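Local coordinates for DPS family protein (Vibrio cholerae O1 biovar El Tor, PDB 3IQ1) that probably binds and oxidises iron as a twelve-subunit ferritin-like cage of the Dps family, at residues L11-L19 with I124-D133; K66-L77 with D133-Y143. All coordinates share one frame; numbering follows the deposited sequence. Where two conformers were deposited one is given.

How the interactions relate
Interactions 1 and 2 lie on the same side of the chain's centre, with their own centres about 12 Å apart, and they share Asp133, the N-cap residue of helix 134-158. Interaction 1 joins helix 13-43 to the end of helix 103-131; interaction 2 joins helix 49-76 to the start of helix 134-158, so the four segments alternate along the chain and represent all four long helices of the bundle. Direct packing also links them: Leu125 CD1 lies 3.4 Å from Ser137 O, and Ile124 CG2 lies 3.8 Å from Met140 CG. Interaction 2 is the more buried, and subunit partners surround it more densely.

Interaction 1. Residues L11-L19 with I124-D133; sequences LDTTQSQKL and ILELAGETGD
Ile124 opens the contact by presenting CG2 to Leu19 CD2 at 3.9 Å; its side chain also touches Ala22, Leu23 and Leu26 farther along helix 13-43. One turn on, Leu127 lies alongside Leu19, the two chains running past each other in opposite directions, with CD2 to CD2 at 3.6 Å. The same isobutyl group meets the aliphatic part of Lys18, where CE stands 3.9 Å from Leu127 CD1. Ala128 offers its methyl to Leu19 CD2, so Leu19 is a knob seated among Ile124, Leu127, Ala128 and Thr131. At Thr131 a chi1 of 49° sets OG1 between the backbone N and the carbonyl carbon, which leaves methyl CG2 anti to the carbonyl carbon and facing the Gln15 amide, 3.1 Å from its OE1, a close contact without a polar bond. Gly132, at positive phi, forms a Schellman motif after the last turn, and Ala128 O receives both Thr131 N and Asp133 N from opposite faces of its plane. Asp133 CG then stands anti to the backbone nitrogen, bringing OD2 to 3.6 Å from Leu19 CD1, while Leu11 CD1 approaches OD1. A water donates to both Asp133 OD2 and Ser16 OG; the carboxylate is also held by Thr136 and Arg73. With segment axes 10.6 Å apart at 173°, this is antiparallel knobs-into-holes packing at one end of a ferritin-like four-helix bundle.

Interaction 2. Residues K66-L77 with D133-Y143; sequences KIDELAERILTL and DEGTSALMSDY
The segment axes of helix 66-76 and helix 134-143 run antiparallel at 169°, 11.1 Å apart at closest approach. At one end the Tyr143 ring lies between the helices: Lys66 lays its methylene chain over one ring face, a CH-pi contact with CD 3.8 Å from the centroid, and Leu139 CG covers the opposite face toward the rim. A bend at chi4 (72°) turns Lys66 NZ off the chain's line, and NZ forms a salt bridge with Glu146. Glu69 passes Leu139 in the opposite direction, its CD 3.5 Å from Leu139 CD1, and a water joins Glu69 OE2 to Asp142 OD2. Such antiparallel pairing of long helices is the architecture of the ferritin-like bundle. Toward the start of helix 134-158, Arg73 NE donates to Thr136 OG1 at 3.0 Å, nearly in the guanidinium plane, and NH2 forms a salt bridge with Asp133 OD1 through a strongly bent, weak hydrogen bond of 2.9 Å. Gly135 C lies over the centre of the Arg73 guanidinium, 3.5 Å above its plane. Asp133 N-caps the helix, its OD1 accepting from Thr136 N above the carboxylate plane, and Thr136 OG1 donates to Asp133 OD2 at 2.6 Å. Arg73 NH1 turns to Glu148 of a neighbouring subunit, extending this charge network across the cage interface.

Interaction 1. Residues L11-L19 with I124-D133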
ATOM      1  N   LEU B  11      33.828  -0.155  25.006  1.00  7.05           N
ATOM      2  CA  LEU B  11      33.822   0.999  25.929  1.00  7.67           C
ATOM      3  C   LEU B  11      34.360   0.606  27.281  1.00  8.07           C
ATOM      4  O   LEU B  11      34.430  -0.588  27.619  1.00 10.41           O
ATOM      5  CB  LEU B  11      32.441   1.656  26.032  1.00  7.57           C
ATOM      6  CG  LEU B  11      31.889   2.181  24.703  1.00  7.03           C
ATOM      7  CD1 LEU B  11      30.570   2.880  24.981  1.00 11.43           C
ATOM      8  CD2 LEU B  11      32.855   3.093  23.927  1.00 10.60           C
ATOM      9  N   ASP B  12      34.860   1.594  28.025  1.00  7.81           N
ATOM     10  CA  ASP B  12      35.333   1.328  29.400  1.00  8.40           C
ATOM     11  C   ASP B  12      34.205   0.729  30.236  1.00  7.28           C
ATOM     12  O   ASP B  12      33.073   1.253  30.305  1.00  8.42           O
ATOM     13  CB  ASP B  12      35.756   2.642  30.061  1.00  8.10           C
ATOM     14  CG  ASP B  12      36.285   2.464  31.457  1.00 12.85           C
ATOM     15  OD1 ASP B  12      37.462   2.084  31.599  1.00 16.45           O
ATOM     16  OD2 ASP B  12      35.593   2.759  32.423  1.00 14.21           O
ATOM     17  N   THR B  13      34.514  -0.337  30.940  1.00  6.82           N
ATOM     18  CA  THR B  13      33.489  -1.013  31.726  1.00  6.92           C
ATOM     19  C   THR B  13      32.909  -0.145  32.862  1.00  7.73           C
ATOM     20  O   THR B  13      31.693  -0.062  33.038  1.00  8.08           O
ATOM     21  CB  THR B  13      34.021  -2.336  32.280  1.00  7.22           C
ATOM     22  OG1 THR B  13      34.345  -3.219  31.191  1.00  8.62           O
ATOM     23  CG2 THR B  13      32.975  -2.981  33.192  1.00  8.56           C
ATOM     24  N   THR B  14      33.769   0.471  33.653  1.00  7.94           N
ATOM     25  CA  THR B  14      33.300   1.267  34.788  1.00  8.14           C
ATOM     26  C   THR B  14      32.448   2.426  34.363  1.00  8.06           C
ATOM     27  O   THR B  14      31.388   2.704  34.949  1.00  7.98           O
ATOM     28  CB  THR B  14      34.490   1.825  35.604  1.00  9.09           C
ATOM     29  OG1 THR B  14      35.240   0.724  36.044  1.00 12.46           O
ATOM     30  CG2 THR B  14      33.984   2.584  36.828  1.00 13.85           C
ATOM     31  N   GLN B  15      32.889   3.122  33.334  1.00  7.74           N
ATOM     32  CA  GLN B  15      32.136   4.281  32.880  1.00  7.65           C
ATOM     33  C   GLN B  15      30.823   3.853  32.272  1.00  7.31           C
ATOM     34  O   GLN B  15      29.803   4.526  32.432  1.00  7.42           O
ATOM     35  CB  GLN B  15      32.940   5.081  31.854  1.00  8.68           C
ATOM     36  CG  GLN B  15      34.154   5.733  32.430  1.00 12.05           C
ATOM     37  CD  GLN B  15      35.218   6.115  31.397  1.00 18.58           C
ATOM     38  OE1 GLN B  15      35.031   6.020  30.185  1.00 19.89           O
ATOM     39  NE2 GLN B  15      36.347   6.579  31.908  1.00 22.38           N
ATOM     40  N   SER B  16      30.820   2.706  31.591  1.00  6.54           N
ATOM     41  CA  SER B  16      29.619   2.209  30.977  1.00  6.31           C
ATOM     42  C   SER B  16      28.605   1.799  32.046  1.00  6.88           C
ATOM     43  O   SER B  16      27.396   2.031  31.893  1.00  6.92           O
ATOM     44  CB  SER B  16      29.891   1.061  30.007  1.00  6.14           C
ATOM     45  OG  SER B  16      30.661   1.513  28.902  1.00  6.79           O
ATOM     46  N   GLN B  17      29.102   1.199  33.129  1.00  7.55           N
ATOM     47  CA  GLN B  17      28.192   0.806  34.194  1.00  7.63           C
ATOM     48  C   GLN B  17      27.581   2.036  34.903  1.00  6.87           C
ATOM     49  O   GLN B  17      26.405   2.020  35.286  1.00  6.11           O
ATOM     50  CB  GLN B  17      28.871  -0.133  35.179  1.00  8.68           C
ATOM     51  CG  GLN B  17      27.908  -0.642  36.260  1.00 13.29           C
ATOM     52  CD  GLN B  17      26.751  -1.453  35.655  1.00 20.20           C
ATOM     53  OE1 GLN B  17      26.992  -2.460  34.903  1.00 17.15           O
ATOM     54  NE2 GLN B  17      25.482  -1.006  35.940  1.00 17.82           N
ATOM     55  N   LYS B  18      28.341   3.118  35.053  1.00  5.53           N
ATOM     56  CA  LYS B  18      27.791   4.341  35.629  0.50  6.47           C
ATOM     57  C   LYS B  18      26.688   4.889  34.736  1.00  6.41           C
ATOM     58  O   LYS B  18      25.608   5.290  35.219  1.00  5.16           O
ATOM     59  CB  LYS B  18      28.889   5.376  35.786  0.50  7.07           C
ATOM     60  CG  LYS B  18      28.453   6.694  36.429  0.50  9.79           C
ATOM     61  CD  LYS B  18      29.678   7.499  36.878  0.50 12.55           C
ATOM     62  CE  LYS B  18      29.366   8.975  37.095  0.50 14.45           C
ATOM     63  NZ  LYS B  18      30.578   9.699  37.561  0.50 12.58           N
ATOM     64  N   LEU B  19      26.969   4.922  33.432  1.00  5.51           N
ATOM     65  CA  LEU B  19      25.947   5.354  32.457  1.00  4.67           C
ATOM     66  C   LEU B  19      24.723   4.476  32.483  1.00  5.57           C
ATOM     67  O   LEU B  19      23.600   4.978  32.466  1.00  5.92           O
ATOM     68  CB  LEU B  19      26.543   5.449  31.055  1.00  5.83           C
ATOM     69  CG  LEU B  19      27.241   6.796  30.871  1.00  5.81           C
ATOM     70  CD1 LEU B  19      28.381   6.770  29.802  1.00  7.80           C
ATOM     71  CD2 LEU B  19      26.220   7.998  30.729  1.00  5.30           C
ATOM     72  N   ILE B 124      22.520  12.822  31.588  1.00  5.80           N
ATOM     73  CA  ILE B 124      23.114  11.659  30.956  1.00  5.36           C
ATOM     74  C   ILE B 124      23.905  12.054  29.724  1.00  5.62           C
ATOM     75  O   ILE B 124      25.009  11.538  29.466  1.00  6.98           O
ATOM     76  CB  ILE B 124      22.070  10.560  30.635  1.00  5.04           C
ATOM     77  CG1 ILE B 124      21.482  10.021  31.935  1.00  6.12           C
ATOM     78  CG2 ILE B 124      22.726   9.434  29.801  1.00  6.78           C
ATOM     79  CD1 ILE B 124      20.199   9.198  31.733  1.00  8.20           C
ATOM     80  N   LEU B 125      23.334  12.942  28.898  1.00  5.60           N
ATOM     81  CA  LEU B 125      24.062  13.440  27.733  1.00  5.88           C
ATOM     82  C   LEU B 125      25.413  14.024  28.115  1.00  6.00           C
ATOM     83  O   LEU B 125      26.428  13.761  27.467  1.00  6.05           O
ATOM     84  CB  LEU B 125      23.241  14.481  26.977  1.00  6.13           C
ATOM     85  CG  LEU B 125      23.879  15.135  25.768  1.00  9.26           C
ATOM     86  CD1 LEU B 125      24.179  14.130  24.731  1.00 12.28           C
ATOM     87  CD2 LEU B 125      22.894  16.183  25.219  1.00 14.21           C
ATOM     88  N   GLU B 126      25.414  14.841  29.154  1.00  6.05           N
ATOM     89  CA  GLU B 126      26.668  15.472  29.591  1.00  6.97           C
ATOM     90  C   GLU B 126      27.678  14.421  30.043  1.00  6.36           C
ATOM     91  O   GLU B 126      28.852  14.479  29.680  1.00  7.55           O
ATOM     92  CB  GLU B 126      26.389  16.427  30.758  1.00  7.75           C
ATOM     93  CG  GLU B 126      27.553  17.285  31.132  1.00 12.90           C
ATOM     94  CD  GLU B 126      27.210  18.423  32.122  1.00 20.46           C
ATOM     95  OE1 GLU B 126      26.040  18.871  32.186  1.00 21.55           O
ATOM     96  OE2 GLU B 126      28.154  18.862  32.809  1.00 27.14           O
ATOM     97  N   LEU B 127      27.233  13.454  30.841  1.00  7.15           N
ATOM     98  CA  LEU B 127      28.134  12.406  31.362  1.00  6.54           C
ATOM     99  C   LEU B 127      28.697  11.594  30.194  1.00  6.84           C
ATOM    100  O   LEU B 127      29.885  11.275  30.134  1.00  7.57           O
ATOM    101  CB  LEU B 127      27.358  11.506  32.316  1.00  6.51           C
ATOM    102  CG  LEU B 127      28.160  10.347  32.915  1.00  6.60           C
ATOM    103  CD1 LEU B 127      29.382  10.874  33.704  1.00  9.67           C
ATOM    104  CD2 LEU B 127      27.240   9.503  33.828  1.00  9.62           C
ATOM    105  N   ALA B 128      27.824  11.223  29.254  1.00  6.39           N
ATOM    106  CA  ALA B 128      28.238  10.423  28.122  1.00  7.53           C
ATOM    107  C   ALA B 128      29.286  11.185  27.293  1.00  8.47           C
ATOM    108  O   ALA B 128      30.238  10.609  26.789  1.00  8.49           O
ATOM    109  CB  ALA B 128      27.044  10.079  27.240  1.00  6.58           C
ATOM    110  N   GLY B 129      29.101  12.482  27.158  1.00  9.20           N
ATOM    111  CA  GLY B 129      30.067  13.310  26.411  1.00 11.03           C
ATOM    112  C   GLY B 129      31.455  13.341  27.033  1.00 11.58           C
ATOM    113  O   GLY B 129      32.495  13.349  26.330  1.00 13.72           O
ATOM    114  N   GLU B 130      31.490  13.325  28.352  1.00 12.06           N
ATOM    115  CA  GLU B 130      32.713  13.365  29.131  1.00 12.22           C
ATOM    116  C   GLU B 130      33.570  12.160  28.856  1.00 12.38           C
ATOM    117  O   GLU B 130      34.782  12.259  28.958  1.00 11.59           O
ATOM    118  CB  GLU B 130      32.417  13.438  30.626  1.00 13.28           C
ATOM    119  CG  GLU B 130      31.893  14.785  31.103  1.00 18.60           C
ATOM    120  CD  GLU B 130      31.368  14.786  32.544  1.00 22.86           C
ATOM    121  OE1 GLU B 130      31.497  13.754  33.250  1.00 27.78           O
ATOM    122  OE2 GLU B 130      30.852  15.847  32.980  1.00 28.00           O
ATOM    123  N   THR B 131      32.969  11.017  28.510  1.00 11.38           N
ATOM    124  CA  THR B 131      33.775   9.840  28.227  1.00 12.97           C
ATOM    125  C   THR B 131      33.732   9.347  26.798  1.00 12.57           C
ATOM    126  O   THR B 131      34.299   8.297  26.487  1.00 14.14           O
ATOM    127  CB  THR B 131      33.438   8.665  29.155  1.00 14.18           C
ATOM    128  OG1 THR B 131      32.030   8.462  29.194  1.00 15.71           O
ATOM    129  CG2 THR B 131      34.008   8.964  30.550  1.00 16.42           C
ATOM    130  N   GLY B 132      33.072  10.084  25.929  1.00 10.40           N
ATOM    131  CA  GLY B 132      32.968   9.719  24.542  1.00  8.93           C
ATOM    132  C   GLY B 132      32.028   8.582  24.226  1.00  9.50           C
ATOM    133  O   GLY B 132      32.236   7.850  23.249  1.00  9.71           O
ATOM    134  N   ASP B 133      31.011   8.382  25.057  1.00  7.90           N
ATOM    135  CA  ASP B 133      29.982   7.403  24.755  1.00  6.37           C
ATOM    136  C   ASP B 133      28.957   8.056  23.754  1.00  6.34           C
ATOM    137  O   ASP B 133      27.858   8.496  24.103  1.00  6.24           O
ATOM    138  CB  ASP B 133      29.308   6.856  26.015  1.00  5.57           C
ATOM    139  CG  ASP B 133      28.274   5.792  25.717  1.00  6.12           C
ATOM    140  OD1 ASP B 133      27.955   5.559  24.529  1.00  7.95           O
ATOM    141  OD2 ASP B 133      27.720   5.209  26.669  1.00  5.68           O
TER
HETATM  142  O   HOH W   1      29.823   4.163  28.267  1.00 10.35           O

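Interaction 2. Residues K66-L77 with D133-Y143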
ATOM      1  N   LYS B  66      10.366   4.554  23.167  1.00  6.53           N
ATOM      2  CA  LYS B  66      11.564   5.031  23.891  1.00  6.03           C
ATOM      3  C   LYS B  66      11.972   4.086  24.966  1.00  5.34           C
ATOM      4  O   LYS B  66      13.157   3.860  25.158  1.00  6.25           O
ATOM      5  CB  LYS B  66      11.350   6.442  24.411  1.00  4.18           C
ATOM      6  CG  LYS B  66      11.347   7.480  23.256  1.00  4.14           C
ATOM      7  CD  LYS B  66      11.293   8.936  23.687  1.00  3.38           C
ATOM      8  CE  LYS B  66      11.453   9.941  22.560  1.00  7.20           C
ATOM      9  NZ  LYS B  66      10.230  10.016  21.654  1.00  8.64           N
ATOM     10  N   ILE B  67      11.013   3.498  25.675  1.00  5.16           N
ATOM     11  CA  ILE B  67      11.271   2.513  26.691  1.00  5.06           C
ATOM     12  C   ILE B  67      12.013   1.309  26.099  1.00  6.18           C
ATOM     13  O   ILE B  67      13.012   0.839  26.663  1.00  4.98           O
ATOM     14  CB  ILE B  67       9.978   2.053  27.367  1.00  3.31           C
ATOM     15  CG1 ILE B  67       9.499   3.128  28.349  1.00  4.00           C
ATOM     16  CG2 ILE B  67      10.224   0.788  28.107  1.00  6.21           C
ATOM     17  CD1 ILE B  67       8.012   2.952  28.761  1.00  4.57           C
ATOM     18  N   ASP B  68      11.548   0.885  24.927  1.00  5.85           N
ATOM     19  CA  ASP B  68      12.156  -0.262  24.208  1.00  7.87           C
ATOM     20  C   ASP B  68      13.641   0.052  23.895  1.00  6.40           C
ATOM     21  O   ASP B  68      14.544  -0.738  24.205  1.00  6.12           O
ATOM     22  CB  ASP B  68      11.424  -0.509  22.879  1.00  7.25           C
ATOM     23  CG  ASP B  68       9.917  -0.848  23.032  1.00 12.84           C
ATOM     24  OD1 ASP B  68       9.484  -1.102  24.170  1.00 16.09           O
ATOM     25  OD2 ASP B  68       9.169  -0.897  21.986  1.00 15.14           O
ATOM     26  N   GLU B  69      13.867   1.224  23.337  1.00  5.81           N
ATOM     27  CA  GLU B  69      15.200   1.657  22.891  1.00  5.88           C
ATOM     28  C   GLU B  69      16.138   1.876  24.080  1.00  6.34           C
ATOM     29  O   GLU B  69      17.310   1.626  24.006  1.00  4.66           O
ATOM     30  CB  GLU B  69      15.158   2.854  21.910  1.00  6.59           C
ATOM     31  CG  GLU B  69      16.448   3.068  21.011  1.00 10.40           C
ATOM     32  CD  GLU B  69      16.295   4.064  19.824  1.00 15.66           C
ATOM     33  OE1 GLU B  69      17.270   4.262  19.071  1.00 17.23           O
ATOM     34  OE2 GLU B  69      15.212   4.636  19.628  1.00 20.96           O
ATOM     35  N   LEU B  70      15.581   2.361  25.173  1.00  6.71           N
ATOM     36  CA  LEU B  70      16.361   2.579  26.371  1.00  8.37           C
ATOM     37  C   LEU B  70      16.810   1.284  27.043  1.00  8.30           C
ATOM     38  O   LEU B  70      17.983   1.122  27.378  1.00  7.10           O
ATOM     39  CB  LEU B  70      15.528   3.451  27.301  1.00  8.93           C
ATOM     40  CG  LEU B  70      16.040   3.984  28.562  1.00 13.23           C
ATOM     41  CD1 LEU B  70      17.408   4.695  28.343  1.00 10.23           C
ATOM     42  CD2 LEU B  70      14.964   4.994  29.103  1.00 11.60           C
ATOM     43  N   ALA B  71      15.901   0.311  27.200  1.00  8.39           N
ATOM     44  CA  ALA B  71      16.290  -0.982  27.731  1.00  8.89           C
ATOM     45  C   ALA B  71      17.357  -1.638  26.838  1.00  7.81           C
ATOM     46  O   ALA B  71      18.319  -2.193  27.383  1.00  9.18           O
ATOM     47  CB  ALA B  71      15.073  -1.929  27.844  1.00  9.10           C
ATOM     48  N   GLU B  72      17.209  -1.517  25.527  1.00  8.26           N
ATOM     49  CA  GLU B  72      18.195  -2.078  24.563  1.00  7.82           C
ATOM     50  C   GLU B  72      19.558  -1.370  24.707  1.00  7.35           C
ATOM     51  O   GLU B  72      20.603  -2.018  24.588  1.00  6.95           O
ATOM     52  CB  GLU B  72      17.725  -1.936  23.143  1.00  9.80           C
ATOM     53  CG  GLU B  72      16.599  -2.759  22.783  1.00 17.84           C
ATOM     54  CD  GLU B  72      16.340  -2.677  21.303  1.00 23.16           C
ATOM     55  OE1 GLU B  72      16.609  -1.594  20.656  1.00 28.39           O
ATOM     56  OE2 GLU B  72      15.855  -3.701  20.825  1.00 28.32           O
ATOM     57  N   ARG B  73      19.561  -0.068  24.941  1.00  7.15           N
ATOM     58  CA  ARG B  73      20.839   0.657  25.156  1.00  5.27           C
ATOM     59  C   ARG B  73      21.542   0.136  26.421  1.00  6.72           C
ATOM     60  O   ARG B  73      22.727  -0.036  26.437  1.00  6.31           O
ATOM     61  CB  ARG B  73      20.639   2.184  25.242  1.00  5.24           C
ATOM     62  CG  ARG B  73      21.908   2.990  25.259  1.00  5.25           C
ATOM     63  CD  ARG B  73      22.743   2.854  23.985  1.00  6.35           C
ATOM     64  NE  ARG B  73      24.111   3.283  24.181  1.00  6.68           N
ATOM     65  CZ  ARG B  73      25.108   2.972  23.363  1.00  6.99           C
ATOM     66  NH1 ARG B  73      24.842   2.323  22.229  1.00  6.33           N
ATOM     67  NH2 ARG B  73      26.347   3.363  23.624  1.00  5.52           N
ATOM     68  N   ILE B  74      20.788  -0.096  27.491  1.00  6.12           N
ATOM     69  CA  ILE B  74      21.329  -0.657  28.729  1.00  6.54           C
ATOM     70  C   ILE B  74      21.949  -2.020  28.466  1.00  5.87           C
ATOM     71  O   ILE B  74      23.088  -2.312  28.890  1.00  6.84           O
ATOM     72  CB  ILE B  74      20.249  -0.695  29.832  1.00  6.48           C
ATOM     73  CG1 ILE B  74      19.868   0.750  30.249  1.00  8.44           C
ATOM     74  CG2 ILE B  74      20.723  -1.569  31.025  1.00  8.43           C
ATOM     75  CD1 ILE B  74      18.515   0.889  31.027  1.00  8.63           C
ATOM     76  N   LEU B  75      21.236  -2.858  27.724  1.00  5.35           N
ATOM     77  CA  LEU B  75      21.761  -4.191  27.353  1.00  5.22           C
ATOM     78  C   LEU B  75      23.043  -4.041  26.496  1.00  6.44           C
ATOM     79  O   LEU B  75      23.965  -4.833  26.600  1.00  6.49           O
ATOM     80  CB  LEU B  75      20.676  -4.960  26.574  1.00  5.40           C
ATOM     81  CG  LEU B  75      19.495  -5.452  27.413  1.00  7.34           C
ATOM     82  CD1 LEU B  75      18.256  -5.697  26.521  1.00  9.03           C
ATOM     83  CD2 LEU B  75      19.924  -6.684  28.202  1.00  9.13           C
ATOM     84  N   THR B  76      23.058  -3.041  25.637  1.00  4.65           N
ATOM     85  CA  THR B  76      24.135  -2.770  24.708  1.00  5.05           C
ATOM     86  C   THR B  76      25.401  -2.395  25.474  1.00  5.28           C
ATOM     87  O   THR B  76      26.489  -2.772  25.062  1.00  5.08           O
ATOM     88  CB  THR B  76      23.702  -1.693  23.677  1.00  5.21           C
ATOM     89  OG1 THR B  76      22.671  -2.257  22.809  1.00  6.04           O
ATOM     90  CG2 THR B  76      24.826  -1.268  22.781  1.00  6.35           C
ATOM     91  N   LEU B  77      25.220  -1.782  26.626  1.00  4.81           N
ATOM     92  CA  LEU B  77      26.295  -1.411  27.546  1.00  4.67           C
ATOM     93  C   LEU B  77      26.687  -2.566  28.482  1.00  6.87           C
ATOM     94  O   LEU B  77      27.453  -2.357  29.419  1.00  6.99           O
ATOM     95  CB  LEU B  77      25.933  -0.145  28.359  1.00  5.49           C
ATOM     96  CG  LEU B  77      25.842   1.154  27.533  1.00  5.71           C
ATOM     97  CD1 LEU B  77      25.158   2.207  28.430  1.00  7.47           C
ATOM     98  CD2 LEU B  77      27.201   1.604  27.051  1.00  8.16           C
ATOM     99  N   ASP B 133      31.011   8.382  25.057  1.00  7.90           N
ATOM    100  CA  ASP B 133      29.982   7.403  24.755  1.00  6.37           C
ATOM    101  C   ASP B 133      28.957   8.056  23.754  1.00  6.34           C
ATOM    102  O   ASP B 133      27.858   8.496  24.103  1.00  6.24           O
ATOM    103  CB  ASP B 133      29.308   6.856  26.015  1.00  5.57           C
ATOM    104  CG  ASP B 133      28.274   5.792  25.717  1.00  6.12           C
ATOM    105  OD1 ASP B 133      27.955   5.559  24.529  1.00  7.95           O
ATOM    106  OD2 ASP B 133      27.720   5.209  26.669  1.00  5.68           O
ATOM    107  N   GLU B 134      29.321   8.006  22.483  1.00  5.98           N
ATOM    108  CA  GLU B 134      28.543   8.639  21.432  1.00  7.19           C
ATOM    109  C   GLU B 134      27.202   7.934  21.204  1.00  6.31           C
ATOM    110  O   GLU B 134      26.210   8.596  20.932  1.00  6.91           O
ATOM    111  CB  GLU B 134      29.313   8.613  20.131  1.00  8.04           C
ATOM    112  CG  GLU B 134      28.534   9.262  18.979  1.00  9.87           C
ATOM    113  CD  GLU B 134      28.184  10.716  19.235  1.00 13.20           C
ATOM    114  OE1 GLU B 134      28.977  11.392  19.991  1.00 12.39           O
ATOM    115  OE2 GLU B 134      27.169  11.184  18.650  1.00 10.52           O
ATOM    116  N   GLY B 135      27.170   6.618  21.320  1.00  6.54           N
ATOM    117  CA  GLY B 135      25.895   5.914  21.173  1.00  5.54           C
ATOM    118  C   GLY B 135      24.828   6.311  22.187  1.00  5.47           C
ATOM    119  O   GLY B 135      23.663   6.491  21.861  1.00  6.68           O
ATOM    120  N   THR B 136      25.263   6.504  23.429  1.00  4.64           N
ATOM    121  CA  THR B 136      24.369   6.962  24.478  1.00  4.38           C
ATOM    122  C   THR B 136      24.029   8.408  24.276  1.00  5.70           C
ATOM    123  O   THR B 136      22.869   8.786  24.386  1.00  5.67           O
ATOM    124  CB  THR B 136      24.936   6.721  25.874  1.00  4.88           C
ATOM    125  OG1 THR B 136      25.151   5.327  26.053  1.00  5.63           O
ATOM    126  CG2 THR B 136      23.997   7.261  27.015  1.00  4.50           C
ATOM    127  N   SER B 137      25.034   9.231  23.932  1.00  5.57           N
ATOM    128  CA  SER B 137      24.792  10.647  23.654  0.50  5.36           C
ATOM    129  C   SER B 137      23.732  10.847  22.588  1.00  5.47           C
ATOM    130  O   SER B 137      22.840  11.689  22.735  1.00  6.18           O
ATOM    131  CB  SER B 137      26.085  11.325  23.184  0.50  6.21           C
ATOM    132  OG  SER B 137      26.952  11.502  24.277  0.50  3.62           O
ATOM    133  N   ALA B 138      23.859  10.104  21.505  1.00  5.26           N
ATOM    134  CA  ALA B 138      23.000  10.240  20.348  1.00  5.93           C
ATOM    135  C   ALA B 138      21.578   9.919  20.740  1.00  6.18           C
ATOM    136  O   ALA B 138      20.667  10.523  20.273  1.00  6.26           O
ATOM    137  CB  ALA B 138      23.482   9.309  19.204  1.00  6.49           C
ATOM    138  N   LEU B 139      21.385   8.892  21.563  1.00  5.50           N
ATOM    139  CA  LEU B 139      20.036   8.546  22.031  1.00  5.23           C
ATOM    140  C   LEU B 139      19.419   9.671  22.843  1.00  4.48           C
ATOM    141  O   LEU B 139      18.274  10.039  22.639  1.00  6.27           O
ATOM    142  CB  LEU B 139      20.074   7.274  22.878  1.00  5.54           C
ATOM    143  CG  LEU B 139      18.734   6.635  23.239  1.00  8.33           C
ATOM    144  CD1 LEU B 139      18.015   6.213  21.924  1.00  8.39           C
ATOM    145  CD2 LEU B 139      18.808   5.407  24.176  1.00  8.58           C
HETATM  146  N   MSE B 140      20.184  10.219  23.772  1.00  3.73           N
HETATM  147  CA  MSE B 140      19.690  11.322  24.603  1.00  4.29           C
HETATM  148  C   MSE B 140      19.340  12.526  23.737  1.00  4.14           C
HETATM  149  O   MSE B 140      18.332  13.184  23.974  1.00  4.91           O
HETATM  150  CB  MSE B 140      20.689  11.704  25.689  1.00  4.98           C
HETATM  151  CG  MSE B 140      20.947  10.661  26.733  1.00  4.64           C
HETATM  152 SE   MSE B 140      19.500   9.952  27.720  1.00  5.57          SE
HETATM  153  CE  MSE B 140      19.064   8.510  26.475  1.00  4.47           C
ATOM    154  N   SER B 141      20.166  12.797  22.717  1.00  5.87           N
ATOM    155  CA  SER B 141      19.927  13.899  21.813  1.00  6.45           C
ATOM    156  C   SER B 141      18.575  13.787  21.118  1.00  5.94           C
ATOM    157  O   SER B 141      17.787  14.748  21.055  1.00  5.05           O
ATOM    158  CB  SER B 141      21.058  14.003  20.812  1.00  7.28           C
ATOM    159  OG  SER B 141      20.808  14.967  19.799  1.00  9.50           O
ATOM    160  N   ASP B 142      18.315  12.595  20.614  1.00  6.52           N
ATOM    161  CA  ASP B 142      17.036  12.306  19.969  1.00  6.08           C
ATOM    162  C   ASP B 142      15.893  12.552  20.955  1.00  5.88           C
ATOM    163  O   ASP B 142      14.891  13.189  20.602  1.00  6.10           O
ATOM    164  CB  ASP B 142      16.960  10.869  19.488  1.00  7.33           C
ATOM    165  CG  ASP B 142      17.812  10.600  18.259  1.00  9.40           C
ATOM    166  OD1 ASP B 142      18.310  11.546  17.623  1.00 13.29           O
ATOM    167  OD2 ASP B 142      17.905   9.445  17.887  1.00 13.62           O
ATOM    168  N   TYR B 143      15.995  12.019  22.167  1.00  4.50           N
ATOM    169  CA  TYR B 143      14.920  12.141  23.123  1.00  4.93           C
ATOM    170  C   TYR B 143      14.661  13.584  23.526  1.00  5.52           C
ATOM    171  O   TYR B 143      13.513  14.043  23.611  1.00  6.48           O
ATOM    172  CB  TYR B 143      15.176  11.306  24.374  1.00  4.84           C
ATOM    173  CG  TYR B 143      15.132   9.775  24.184  1.00  4.07           C
ATOM    174  CD1 TYR B 143      14.988   9.184  22.921  1.00  7.44           C
ATOM    175  CD2 TYR B 143      15.216   8.954  25.251  1.00  6.11           C
ATOM    176  CE1 TYR B 143      14.911   7.791  22.753  1.00  8.10           C
ATOM    177  CE2 TYR B 143      15.204   7.546  25.094  1.00  8.47           C
ATOM    178  CZ  TYR B 143      15.048   6.993  23.838  1.00  8.54           C
ATOM    179  OH  TYR B 143      14.992   5.649  23.718  1.00 10.15           O
TER
HETATM  180  O   HOH W   2      15.674   7.624  18.617  1.00 18.94           O